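Local coordinates for viral protein F93 (Sulfolobus turreted icosahedral virus, PDB 2CO5), which probably binds DNA through its winged-helix fold, as a dimer joined by an interchain disulfide bond, and may regulate transcription, at residues K28-E33 with G45-L50; Y11-K16 with S32-R37; L15-L18 with R24-K27; P49-L54 with K58-E63. One frame throughout, in Å; residues are numbered along the deposited sequence.

Overall arrangement
The four contacts of F93 build one winged-helix domain from shared pieces. Interactions 1 and 2 both use helix 30-38, which packs on helix 44-56 in the first and on helix 9-20 in the second; their centres lie about 9 Å apart. Interaction 3 carries helix 9-20 over to the edge strand 24-26, and interaction 4 joins helix 44-56 to strand 60-63 at the opposite edge of the same sheet. The centres of interactions 2 and 4 are about 14 Å apart, on opposite sides of the chain's centre, yet Y11 and L54 bring them into contact. Interactions 3 and 4 are tied by a salt bridge, K27 NZ to E62 OE2 at 3.1 Å.

Interaction 1. Residues K28-E33 with G45-L50; sequences KRLRSE and GVLYPL
L47 reaches from helix 44-56 toward the first turn of helix 30-38 and meets R31 and L30, a compact example of how the two helices of a helix-turn-helix unit pack together. Of the residues here, L47 gives up the most surface. Its CG stands anti to the backbone N (chi1 -176°), which swings the branch toward helix 30-38 and gives each methyl its own neighbour. CD2 settles against the base of R31, 3.8 Å from R31 CB and 4.0 Å from R31 CA, whereas CD1 turns inward to L30 CD2 at a looser 4.3 Å. L30 also leans on L25 and V17, and L47 on I42, so both leucines belong to the common core.

R31 plays two parts. Its aliphatic root covers L47, while the chain, extended from CG to NE, carries the guanidinium outward, where NH1 forms a salt bridge with D44. That carboxylate lies at the start of helix 44-56, and the bridge therefore adds a charged clasp beside the apolar one. In winged-helix proteins the helix corresponding to 44-56 is usually the recognition helix, and this contact packs it on helix 30-38. Y48 completes the joint through solvent: one water accepts from R31 N at 3.0 Å and is hydrogen-bonded to Y48 OH at 2.8 Å.

Interaction 2. Residues Y11-K16 with S32-R37; sequences YYIILK and SEILKR
I13 and I34 meet where helix 9-20 runs against helix 30-38 in the core of the winged-helix domain, with their CA atoms 7.2 Å apart, and the contact is wholly apolar. The two side chains cross at about a right angle. The I13 CG2 methyl does the touching, set over the fork of I34 at 3.8 Å from both I34 CG1 and I34 CG2. In I34, CG1 lies beside the backbone N (chi1 -71°), and from there its ethyl arm runs on to I14, bringing I34 CD1 to 4.3 Å from I14 CG1. I34 thus meets I13 with its fork and I14 with the end of the ethyl arm. I40 packs on I13 and I42 on I34, extending the hydrophobic patch, and I91 of the second subunit packs on I13 and Y12, which places the contact next to the dimer interface.

The salt bridges of E33 run within helix 30-38, both of them long, to K36 and R37; E33 OE1 stands 3.8 Å above the centre of the R37 guanidinium plane, so charge alone acts there. The same oxygen has a hydrogen bond to ND2 of N21, just past the end of helix 9-20.

Chemically, the two segments are held together by branched-chain shape and burial, without directional bonds between them.

Interaction 3. Residues L15-L18 with R24-K27; sequences LKVL and RLEK
L18 and R24 bring the backbones of helix 9-20 and strand 24-26 to 6.0 Å between CA atoms, after the chain has turned back from the helix. In the winged-helix fold this short strand follows the first helix and forms one edge of the small antiparallel sheet; here L25 pairs through its backbone with L71 of strand 70-73.

L18, V17 and L25 carry the packing between helix and strand. L18 points its CD1 methyl at the strand's backbone more than at any side chain, lying 3.9 Å from R24 N and 4.1 Å from L25 N, with L25 CB slightly farther off at 4.4 Å. R24 turns its CB away from the helix, and its side chain packs on V70 and F72. L25 instead faces the helix and meets V17, and it also packs on L30 and E33 of the next helix, so it fills the corner where three elements converge. V17 and L25 approach at a slant. CG1 of V17 stands anti to the backbone N (chi1 162°), an orientation that carries it to the strand, where it touches L25 CD2 at 3.8 Å.

Interaction 4. Residues P49-L54 with K58-E63; sequences PLIDSL and KILREE
L54 offers the flat carbonyl on which the contact turns. Its oxygen accepts I59 N at 2.9 Å, almost end-on to the carbonyl (C=O...N angle 161°) but bent at the hydrogen (138°). L60 N, at 3.2 Å, makes the straighter bond (166°), though it comes from above the carbonyl plane, well off either lone pair. In R61, the other flat group, NE forms a long salt bridge with E63 OE2 at 3.7 Å, the oxygen lying in plane at the guanidinium edge; R61 also makes a cation-pi contact with F72.

Beside these bonds L54 CB packs on L60, with L60 CG at 3.9 Å and L60 CD1 at 4.0 Å. I59 runs obliquely across L54, its CG2 meeting L54 CG at 4.2 Å, and one turn back I51 adds a looser touch from CG2 to L60 CD1. Y11, from helix 9-20, packs on L54 as well.

K58, with a positive phi, is the C' residue of a Schellman motif: I59 N bonds to L54 O and K58 N to I55 O. Such a sharp exit from the presumed recognition helix into the first strand of the wing hairpin, 60-63 paired with 70-73, is in keeping with the winged-helix fold.

Interaction 1. Residues K28-E33 with G45-L50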
loop_
_atom_site.group_PDB
_atom_site.type_symbol
_atom_site.label_atom_id
_atom_site.label_comp_id
_atom_site.label_asym_id
_atom_site.label_seq_id
_atom_site.Cartn_x
_atom_site.Cartn_y
_atom_site.Cartn_z
ATOM N N LYS B 28 -14.793 -1.932 19.322
ATOM C CA LYS B 28 -15.657 -0.756 19.136
ATOM C C LYS B 28 -14.902 0.577 19.050
ATOM O O LYS B 28 -15.491 1.607 18.714
ATOM C CB LYS B 28 -16.718 -0.682 20.243
ATOM C CG LYS B 28 -16.182 -0.476 21.666
ATOM C CD LYS B 28 -17.295 -0.646 22.691
ATOM C CE LYS B 28 -16.800 -0.456 24.116
ATOM N NZ LYS B 28 -17.931 -0.341 25.092
ATOM N N ARG B 29 -13.609 0.559 19.358
ATOM C CA ARG B 29 -12.803 1.770 19.351
ATOM C C ARG B 29 -11.882 1.878 18.140
ATOM O O ARG B 29 -11.308 2.935 17.907
ATOM C CB ARG B 29 -12.010 1.865 20.656
ATOM C CG ARG B 29 -12.897 2.302 21.814
ATOM C CD ARG B 29 -12.352 1.957 23.174
ATOM N NE ARG B 29 -13.378 2.195 24.195
ATOM C CZ ARG B 29 -13.190 2.124 25.511
ATOM N NH1 ARG B 29 -12.001 1.813 26.017
ATOM N NH2 ARG B 29 -14.209 2.365 26.328
ATOM N N LEU B 30 -11.763 0.804 17.362
ATOM C CA LEU B 30 -10.810 0.768 16.254
ATOM C C LEU B 30 -11.064 1.874 15.240
ATOM O O LEU B 30 -10.137 2.562 14.835
ATOM C CB LEU B 30 -10.839 -0.599 15.554
ATOM C CG LEU B 30 -9.911 -0.773 14.349
ATOM C CD1 LEU B 30 -8.460 -0.452 14.709
ATOM C CD2 LEU B 30 -10.039 -2.183 13.793
ATOM N N ARG B 31 -12.319 2.045 14.834
ATOM C CA ARG B 31 -12.653 3.022 13.794
ATOM C C ARG B 31 -12.280 4.437 14.240
ATOM O O ARG B 31 -11.645 5.182 13.493
ATOM C CB ARG B 31 -14.143 2.949 13.423
ATOM C CG ARG B 31 -14.492 3.762 12.180
ATOM C CD ARG B 31 -15.970 3.679 11.790
ATOM N NE ARG B 31 -16.284 4.694 10.781
ATOM C CZ ARG B 31 -17.483 4.894 10.235
ATOM N NH1 ARG B 31 -18.528 4.146 10.572
ATOM N NH2 ARG B 31 -17.636 5.853 9.337
ATOM N N SER B 32 -12.679 4.789 15.462
ATOM C CA SER B 32 -12.350 6.085 16.057
ATOM C C SER B 32 -10.845 6.303 16.167
ATOM O O SER B 32 -10.351 7.377 15.847
ATOM C CB SER B 32 -12.962 6.194 17.454
ATOM O OG SER B 32 -14.370 6.145 17.384
ATOM N N GLU B 33 -10.133 5.282 16.640
ATOM C CA GLU B 33 -8.680 5.337 16.790
ATOM C C GLU B 33 -7.996 5.661 15.471
ATOM O O GLU B 33 -7.123 6.519 15.410
ATOM C CB GLU B 33 -8.146 3.999 17.314
ATOM C CG GLU B 33 -8.247 3.828 18.808
ATOM C CD GLU B 33 -7.307 4.755 19.558
ATOM O OE1 GLU B 33 -6.074 4.649 19.363
ATOM O OE2 GLU B 33 -7.808 5.584 20.342
ATOM N N GLY B 45 -18.707 -0.996 6.579
ATOM C CA GLY B 45 -18.821 -2.021 5.551
ATOM C C GLY B 45 -17.494 -2.401 4.915
ATOM O O GLY B 45 -17.398 -3.453 4.293
ATOM N N VAL B 46 -16.480 -1.541 5.060
ATOM C CA VAL B 46 -15.127 -1.837 4.593
ATOM C C VAL B 46 -14.245 -2.332 5.733
ATOM O O VAL B 46 -13.500 -3.291 5.562
ATOM C CB VAL B 46 -14.467 -0.608 3.938
ATOM C CG1 VAL B 46 -12.997 -0.898 3.578
ATOM C CG2 VAL B 46 -15.248 -0.191 2.698
ATOM N N LEU B 47 -14.343 -1.695 6.895
ATOM C CA LEU B 47 -13.445 -1.991 8.009
ATOM C C LEU B 47 -13.619 -3.384 8.585
ATOM O O LEU B 47 -12.648 -4.120 8.719
ATOM C CB LEU B 47 -13.640 -0.977 9.135
ATOM C CG LEU B 47 -12.700 -1.104 10.337
ATOM C CD1 LEU B 47 -11.264 -0.802 9.929
ATOM C CD2 LEU B 47 -13.157 -0.177 11.452
ATOM N N TYR B 48 -14.847 -3.743 8.950
ATOM C CA TYR B 48 -15.056 -4.976 9.706
ATOM C C TYR B 48 -14.771 -6.250 8.910
ATOM O O TYR B 48 -14.289 -7.220 9.481
ATOM C CB TYR B 48 -16.433 -4.993 10.368
ATOM C CG TYR B 48 -16.534 -3.936 11.449
ATOM C CD1 TYR B 48 -15.806 -4.052 12.628
ATOM C CD2 TYR B 48 -17.322 -2.804 11.278
ATOM C CE1 TYR B 48 -15.874 -3.076 13.618
ATOM C CE2 TYR B 48 -17.396 -1.824 12.258
ATOM C CZ TYR B 48 -16.673 -1.966 13.430
ATOM O OH TYR B 48 -16.748 -0.999 14.410
ATOM N N PRO B 49 -15.073 -6.264 7.597
ATOM C CA PRO B 49 -14.568 -7.354 6.758
ATOM C C PRO B 49 -13.050 -7.504 6.747
ATOM O O PRO B 49 -12.563 -8.637 6.734
ATOM C CB PRO B 49 -15.093 -6.989 5.362
ATOM C CG PRO B 49 -16.322 -6.253 5.638
ATOM C CD PRO B 49 -15.971 -5.388 6.833
ATOM N N LEU B 50 -12.314 -6.386 6.740
ATOM C CA LEU B 50 -10.845 -6.432 6.851
ATOM C C LEU B 50 -10.432 -7.056 8.177
ATOM O O LEU B 50 -9.537 -7.896 8.225
ATOM C CB LEU B 50 -10.221 -5.032 6.730
ATOM C CG LEU B 50 -10.346 -4.302 5.386
ATOM C CD1 LEU B 50 -9.725 -2.904 5.486
ATOM C CD2 LEU B 50 -9.719 -5.093 4.240
HETATM O O HOH W 1 -14.413 0.061 15.541
#

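Interaction 2. Residues Y11-K16 with S32-R37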
loop_
_atom_site.group_PDB
_atom_site.type_symbol
_atom_site.label_atom_id
_atom_site.label_comp_id
_atom_site.label_asym_id
_atom_site.label_seq_id
_atom_site.Cartn_x
_atom_site.Cartn_y
_atom_site.Cartn_z
ATOM N N TYR B 11 -4.720 -2.304 5.837
ATOM C CA TYR B 11 -4.210 -3.382 6.681
ATOM C C TYR B 11 -3.079 -2.873 7.563
ATOM O O TYR B 11 -3.049 -3.161 8.750
ATOM C CB TYR B 11 -3.715 -4.572 5.850
ATOM C CG TYR B 11 -4.805 -5.488 5.322
ATOM C CD1 TYR B 11 -5.766 -6.029 6.174
ATOM C CD2 TYR B 11 -4.852 -5.841 3.985
ATOM C CE1 TYR B 11 -6.747 -6.889 5.699
ATOM C CE2 TYR B 11 -5.829 -6.711 3.498
ATOM C CZ TYR B 11 -6.766 -7.228 4.358
ATOM O OH TYR B 11 -7.744 -8.065 3.885
ATOM N N TYR B 12 -2.152 -2.117 6.980
ATOM C CA TYR B 12 -1.052 -1.536 7.746
ATOM C C TYR B 12 -1.594 -0.653 8.860
ATOM O O TYR B 12 -1.175 -0.754 10.004
ATOM C CB TYR B 12 -0.118 -0.721 6.849
ATOM C CG TYR B 12 0.948 0.011 7.634
ATOM C CD1 TYR B 12 2.066 -0.666 8.120
ATOM C CD2 TYR B 12 0.825 1.373 7.919
ATOM C CE1 TYR B 12 3.039 -0.007 8.856
ATOM C CE2 TYR B 12 1.788 2.038 8.659
ATOM C CZ TYR B 12 2.896 1.337 9.128
ATOM O OH TYR B 12 3.865 1.981 9.853
ATOM N N ILE B 13 -2.544 0.201 8.514
ATOM C CA ILE B 13 -3.144 1.104 9.477
ATOM C C ILE B 13 -3.816 0.362 10.637
ATOM O O ILE B 13 -3.640 0.740 11.794
ATOM C CB ILE B 13 -4.145 2.044 8.787
ATOM C CG1 ILE B 13 -3.386 3.101 7.990
ATOM C CG2 ILE B 13 -5.044 2.694 9.806
ATOM C CD1 ILE B 13 -4.238 3.848 7.007
ATOM N N ILE B 14 -4.572 -0.693 10.334
ATOM C CA ILE B 14 -5.213 -1.502 11.372
ATOM C C ILE B 14 -4.173 -2.103 12.323
ATOM O O ILE B 14 -4.302 -1.985 13.543
ATOM C CB ILE B 14 -6.071 -2.642 10.776
ATOM C CG1 ILE B 14 -7.342 -2.071 10.122
ATOM C CG2 ILE B 14 -6.437 -3.648 11.859
ATOM C CD1 ILE B 14 -8.130 -3.075 9.303
ATOM N N LEU B 15 -3.153 -2.745 11.759
ATOM C CA LEU B 15 -2.078 -3.358 12.558
ATOM C C LEU B 15 -1.290 -2.331 13.375
ATOM O O LEU B 15 -0.870 -2.612 14.498
ATOM C CB LEU B 15 -1.118 -4.148 11.653
ATOM C CG LEU B 15 -1.403 -5.642 11.451
ATOM C CD1 LEU B 15 -2.879 -5.941 11.519
ATOM C CD2 LEU B 15 -0.796 -6.160 10.147
ATOM N N LYS B 16 -1.082 -1.148 12.802
ATOM C CA LYS B 16 -0.326 -0.096 13.475
ATOM C C LYS B 16 -1.086 0.429 14.691
ATOM O O LYS B 16 -0.477 0.722 15.724
ATOM C CB LYS B 16 -0.002 1.040 12.495
ATOM C CG LYS B 16 0.810 2.219 13.076
ATOM C CD LYS B 16 2.164 1.796 13.581
ATOM C CE LYS B 16 2.982 2.997 14.060
ATOM N NZ LYS B 16 4.172 2.567 14.847
ATOM N N SER B 32 -12.679 4.789 15.462
ATOM C CA SER B 32 -12.350 6.085 16.057
ATOM C C SER B 32 -10.845 6.303 16.167
ATOM O O SER B 32 -10.351 7.377 15.847
ATOM C CB SER B 32 -12.962 6.194 17.454
ATOM O OG SER B 32 -14.370 6.145 17.384
ATOM N N GLU B 33 -10.133 5.282 16.640
ATOM C CA GLU B 33 -8.680 5.337 16.790
ATOM C C GLU B 33 -7.996 5.661 15.471
ATOM O O GLU B 33 -7.123 6.519 15.410
ATOM C CB GLU B 33 -8.146 3.999 17.314
ATOM C CG GLU B 33 -8.247 3.828 18.808
ATOM C CD GLU B 33 -7.307 4.755 19.558
ATOM O OE1 GLU B 33 -6.074 4.649 19.363
ATOM O OE2 GLU B 33 -7.808 5.584 20.342
ATOM N N ILE B 34 -8.392 4.951 14.423
ATOM C CA ILE B 34 -7.873 5.183 13.078
ATOM C C ILE B 34 -8.144 6.615 12.625
ATOM O O ILE B 34 -7.258 7.276 12.076
ATOM C CB ILE B 34 -8.502 4.205 12.068
ATOM C CG1 ILE B 34 -7.968 2.791 12.295
ATOM C CG2 ILE B 34 -8.215 4.642 10.639
ATOM C CD1 ILE B 34 -8.759 1.724 11.544
ATOM N N LEU B 35 -9.368 7.087 12.851
ATOM C CA LEU B 35 -9.727 8.452 12.476
ATOM C C LEU B 35 -8.881 9.491 13.214
ATOM O O LEU B 35 -8.385 10.442 12.601
ATOM C CB LEU B 35 -11.215 8.728 12.726
ATOM C CG LEU B 35 -11.704 10.124 12.313
ATOM C CD1 LEU B 35 -11.391 10.411 10.831
ATOM C CD2 LEU B 35 -13.186 10.269 12.601
ATOM N N LYS B 36 -8.716 9.320 14.520
ATOM C CA LYS B 36 -8.011 10.323 15.304
ATOM C C LYS B 36 -6.494 10.251 15.122
ATOM O O LYS B 36 -5.829 11.280 15.116
ATOM C CB LYS B 36 -8.427 10.294 16.783
ATOM C CG LYS B 36 -7.847 9.202 17.662
ATOM C CD LYS B 36 -7.662 9.746 19.083
ATOM C CE LYS B 36 -7.390 8.646 20.089
ATOM N NZ LYS B 36 -6.866 9.181 21.372
ATOM N N ARG B 37 -5.956 9.046 14.952
ATOM C CA ARG B 37 -4.511 8.882 14.750
ATOM C C ARG B 37 -4.068 9.149 13.304
ATOM O O ARG B 37 -2.986 9.687 13.089
ATOM C CB ARG B 37 -4.048 7.483 15.191
ATOM C CG ARG B 37 -4.267 7.174 16.682
ATOM C CD ARG B 37 -3.415 8.039 17.588
ATOM N NE ARG B 37 -3.886 8.002 18.975
ATOM C CZ ARG B 37 -3.354 7.274 19.956
ATOM N NH1 ARG B 37 -2.297 6.492 19.745
ATOM N NH2 ARG B 37 -3.885 7.332 21.171
#

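Interaction 3. Residues L15-L18 with R24-K27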
loop_
_atom_site.group_PDB
_atom_site.type_symbol
_atom_site.label_atom_id
_atom_site.label_comp_id
_atom_site.label_asym_id
_atom_site.label_seq_id
_atom_site.Cartn_x
_atom_site.Cartn_y
_atom_site.Cartn_z
ATOM N N LEU B 15 -3.153 -2.745 11.759
ATOM C CA LEU B 15 -2.078 -3.358 12.558
ATOM C C LEU B 15 -1.290 -2.331 13.375
ATOM O O LEU B 15 -0.870 -2.612 14.498
ATOM C CB LEU B 15 -1.118 -4.148 11.653
ATOM C CG LEU B 15 -1.403 -5.642 11.451
ATOM C CD1 LEU B 15 -2.879 -5.941 11.519
ATOM C CD2 LEU B 15 -0.796 -6.160 10.147
ATOM N N LYS B 16 -1.082 -1.148 12.802
ATOM C CA LYS B 16 -0.326 -0.096 13.475
ATOM C C LYS B 16 -1.086 0.429 14.691
ATOM O O LYS B 16 -0.477 0.722 15.724
ATOM C CB LYS B 16 -0.002 1.040 12.495
ATOM C CG LYS B 16 0.810 2.219 13.076
ATOM C CD LYS B 16 2.164 1.796 13.581
ATOM C CE LYS B 16 2.982 2.997 14.060
ATOM N NZ LYS B 16 4.172 2.567 14.847
ATOM N N VAL B 17 -2.408 0.547 14.562
ATOM C CA VAL B 17 -3.263 1.013 15.661
ATOM C C VAL B 17 -3.281 0.003 16.819
ATOM O O VAL B 17 -3.310 0.393 17.987
ATOM C CB VAL B 17 -4.700 1.339 15.168
ATOM C CG1 VAL B 17 -5.698 1.402 16.330
ATOM C CG2 VAL B 17 -4.700 2.651 14.405
ATOM N N LEU B 18 -3.243 -1.285 16.489
ATOM C CA LEU B 18 -3.073 -2.340 17.497
ATOM C C LEU B 18 -1.731 -2.234 18.232
ATOM O O LEU B 18 -1.700 -2.206 19.458
ATOM C CB LEU B 18 -3.224 -3.728 16.863
ATOM C CG LEU B 18 -4.630 -4.325 16.953
ATOM C CD1 LEU B 18 -4.880 -4.825 18.367
ATOM C CD2 LEU B 18 -5.689 -3.311 16.534
ATOM N N ARG B 24 -3.481 -4.660 22.000
ATOM C CA ARG B 24 -4.788 -4.965 22.583
ATOM C C ARG B 24 -5.703 -3.750 22.499
ATOM O O ARG B 24 -5.370 -2.679 22.997
ATOM C CB ARG B 24 -4.633 -5.401 24.044
ATOM C CG ARG B 24 -5.929 -5.859 24.720
ATOM C CD ARG B 24 -5.727 -5.940 26.224
ATOM N NE ARG B 24 -6.867 -6.515 26.944
ATOM C CZ ARG B 24 -8.012 -5.879 27.209
ATOM N NH1 ARG B 24 -8.215 -4.625 26.791
ATOM N NH2 ARG B 24 -8.973 -6.508 27.887
ATOM N N LEU B 25 -6.857 -3.924 21.866
ATOM C CA LEU B 25 -7.814 -2.839 21.712
ATOM C C LEU B 25 -9.224 -3.393 21.573
ATOM O O LEU B 25 -9.441 -4.398 20.891
ATOM C CB LEU B 25 -7.453 -1.998 20.488
ATOM C CG LEU B 25 -8.288 -0.739 20.225
ATOM C CD1 LEU B 25 -8.023 0.340 21.275
ATOM C CD2 LEU B 25 -8.011 -0.214 18.819
ATOM N N GLU B 26 -10.176 -2.738 22.229
ATOM C CA GLU B 26 -11.579 -3.091 22.085
ATOM C C GLU B 26 -11.978 -2.797 20.654
ATOM O O GLU B 26 -11.597 -1.769 20.104
ATOM C CB GLU B 26 -12.460 -2.296 23.052
ATOM C CG GLU B 26 -12.325 -2.727 24.507
ATOM C CD GLU B 26 -13.062 -1.812 25.474
ATOM O OE1 GLU B 26 -13.798 -0.911 25.019
ATOM O OE2 GLU B 26 -12.902 -1.998 26.701
ATOM N N LYS B 27 -12.730 -3.720 20.063
ATOM C CA LYS B 27 -13.163 -3.626 18.670
ATOM C C LYS B 27 -13.949 -2.343 18.381
ATOM O O LYS B 27 -13.774 -1.730 17.331
ATOM C CB LYS B 27 -14.011 -4.854 18.323
ATOM C CG LYS B 27 -14.314 -5.072 16.845
ATOM C CD LYS B 27 -15.296 -6.240 16.708
ATOM C CE LYS B 27 -15.596 -6.593 15.266
ATOM N NZ LYS B 27 -16.302 -7.909 15.170
#

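Interaction 4. Residues P49-L54 with K58-E63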
loop_
_atom_site.group_PDB
_atom_site.type_symbol
_atom_site.label_atom_id
_atom_site.label_comp_id
_atom_site.label_asym_id
_atom_site.label_seq_id
_atom_site.Cartn_x
_atom_site.Cartn_y
_atom_site.Cartn_z
ATOM N N PRO B 49 -15.073 -6.264 7.597
ATOM C CA PRO B 49 -14.568 -7.354 6.758
ATOM C C PRO B 49 -13.050 -7.504 6.747
ATOM O O PRO B 49 -12.563 -8.637 6.734
ATOM C CB PRO B 49 -15.093 -6.989 5.362
ATOM C CG PRO B 49 -16.322 -6.253 5.638
ATOM C CD PRO B 49 -15.971 -5.388 6.833
ATOM N N LEU B 50 -12.314 -6.386 6.740
ATOM C CA LEU B 50 -10.845 -6.432 6.851
ATOM C C LEU B 50 -10.432 -7.056 8.177
ATOM O O LEU B 50 -9.537 -7.896 8.225
ATOM C CB LEU B 50 -10.221 -5.032 6.730
ATOM C CG LEU B 50 -10.346 -4.302 5.386
ATOM C CD1 LEU B 50 -9.725 -2.904 5.486
ATOM C CD2 LEU B 50 -9.719 -5.093 4.240
ATOM N N ILE B 51 -11.092 -6.631 9.253
ATOM C CA ILE B 51 -10.876 -7.201 10.572
ATOM C C ILE B 51 -11.150 -8.707 10.574
ATOM O O ILE B 51 -10.354 -9.477 11.108
ATOM C CB ILE B 51 -11.768 -6.518 11.646
ATOM C CG1 ILE B 51 -11.352 -5.060 11.845
ATOM C CG2 ILE B 51 -11.670 -7.257 12.979
ATOM C CD1 ILE B 51 -12.339 -4.260 12.659
ATOM N N ASP B 52 -12.265 -9.120 9.968
ATOM C CA ASP B 52 -12.641 -10.537 9.933
ATOM C C ASP B 52 -11.559 -11.367 9.273
ATOM O O ASP B 52 -11.183 -12.421 9.779
ATOM C CB ASP B 52 -13.965 -10.748 9.193
ATOM C CG ASP B 52 -15.175 -10.301 9.999
ATOM O OD1 ASP B 52 -15.041 -10.041 11.216
ATOM O OD2 ASP B 52 -16.273 -10.213 9.407
ATOM N N SER B 53 -11.058 -10.888 8.141
ATOM C CA SER B 53 -10.008 -11.598 7.410
ATOM C C SER B 53 -8.783 -11.785 8.297
ATOM O O SER B 53 -8.235 -12.881 8.370
ATOM C CB SER B 53 -9.646 -10.852 6.117
ATOM O OG SER B 53 -10.717 -10.924 5.181
ATOM N N LEU B 54 -8.377 -10.717 8.986
ATOM C CA LEU B 54 -7.231 -10.757 9.910
ATOM C C LEU B 54 -7.441 -11.749 11.051
ATOM O O LEU B 54 -6.525 -12.477 11.416
ATOM C CB LEU B 54 -6.952 -9.360 10.496
ATOM C CG LEU B 54 -6.014 -8.393 9.752
ATOM C CD1 LEU B 54 -5.765 -8.775 8.314
ATOM C CD2 LEU B 54 -6.550 -6.972 9.847
ATOM N N LYS B 58 -5.591 -15.499 11.763
ATOM C CA LYS B 58 -4.770 -15.561 12.981
ATOM C C LYS B 58 -3.732 -14.443 13.098
ATOM O O LYS B 58 -2.770 -14.573 13.849
ATOM C CB LYS B 58 -4.068 -16.926 13.110
ATOM C CG LYS B 58 -4.923 -18.151 12.775
ATOM C CD LYS B 58 -6.231 -18.175 13.548
ATOM C CE LYS B 58 -6.893 -19.544 13.466
ATOM N NZ LYS B 58 -8.304 -19.513 13.936
ATOM N N ILE B 59 -3.937 -13.352 12.367
ATOM C CA ILE B 59 -3.127 -12.137 12.506
ATOM C C ILE B 59 -3.610 -11.395 13.748
ATOM O O ILE B 59 -2.813 -10.962 14.584
ATOM C CB ILE B 59 -3.275 -11.209 11.264
ATOM C CG1 ILE B 59 -2.770 -11.908 9.995
ATOM C CG2 ILE B 59 -2.535 -9.889 11.476
ATOM C CD1 ILE B 59 -1.304 -12.309 10.038
ATOM N N LEU B 60 -4.929 -11.260 13.847
ATOM C CA LEU B 60 -5.586 -10.789 15.059
ATOM C C LEU B 60 -6.257 -11.960 15.765
ATOM O O LEU B 60 -6.507 -13.013 15.160
ATOM C CB LEU B 60 -6.649 -9.736 14.730
ATOM C CG LEU B 60 -6.176 -8.389 14.192
ATOM C CD1 LEU B 60 -7.378 -7.481 13.946
ATOM C CD2 LEU B 60 -5.199 -7.740 15.158
ATOM N N ARG B 61 -6.534 -11.758 17.050
ATOM C CA ARG B 61 -7.377 -12.645 17.849
ATOM C C ARG B 61 -8.504 -11.817 18.453
ATOM O O ARG B 61 -8.312 -10.642 18.772
ATOM C CB ARG B 61 -6.568 -13.310 18.968
ATOM C CG ARG B 61 -7.397 -13.725 20.200
ATOM C CD ARG B 61 -6.690 -14.717 21.113
ATOM N NE ARG B 61 -6.040 -14.096 22.269
ATOM C CZ ARG B 61 -4.810 -13.582 22.277
ATOM N NH1 ARG B 61 -4.058 -13.576 21.177
ATOM N NH2 ARG B 61 -4.319 -13.072 23.409
ATOM N N GLU B 62 -9.666 -12.442 18.628
ATOM C CA GLU B 62 -10.819 -11.781 19.220
ATOM C C GLU B 62 -11.300 -12.570 20.432
ATOM O O GLU B 62 -11.549 -13.768 20.333
ATOM C CB GLU B 62 -11.935 -11.680 18.187
ATOM C CG GLU B 62 -13.002 -10.647 18.497
ATOM C CD GLU B 62 -14.061 -10.582 17.406
ATOM O OE1 GLU B 62 -14.827 -11.560 17.258
ATOM O OE2 GLU B 62 -14.124 -9.554 16.695
ATOM N N GLU B 63 -11.403 -11.902 21.576
ATOM C CA GLU B 63 -12.020 -12.499 22.760
ATOM C C GLU B 63 -13.291 -11.747 23.114
ATOM O O GLU B 63 -13.315 -10.513 23.142
ATOM C CB GLU B 63 -11.069 -12.498 23.962
ATOM C CG GLU B 63 -10.001 -13.586 23.921
ATOM C CD GLU B 63 -9.347 -13.831 25.275
ATOM O OE1 GLU B 63 -10.076 -14.016 26.276
ATOM O OE2 GLU B 63 -8.101 -13.855 25.339
#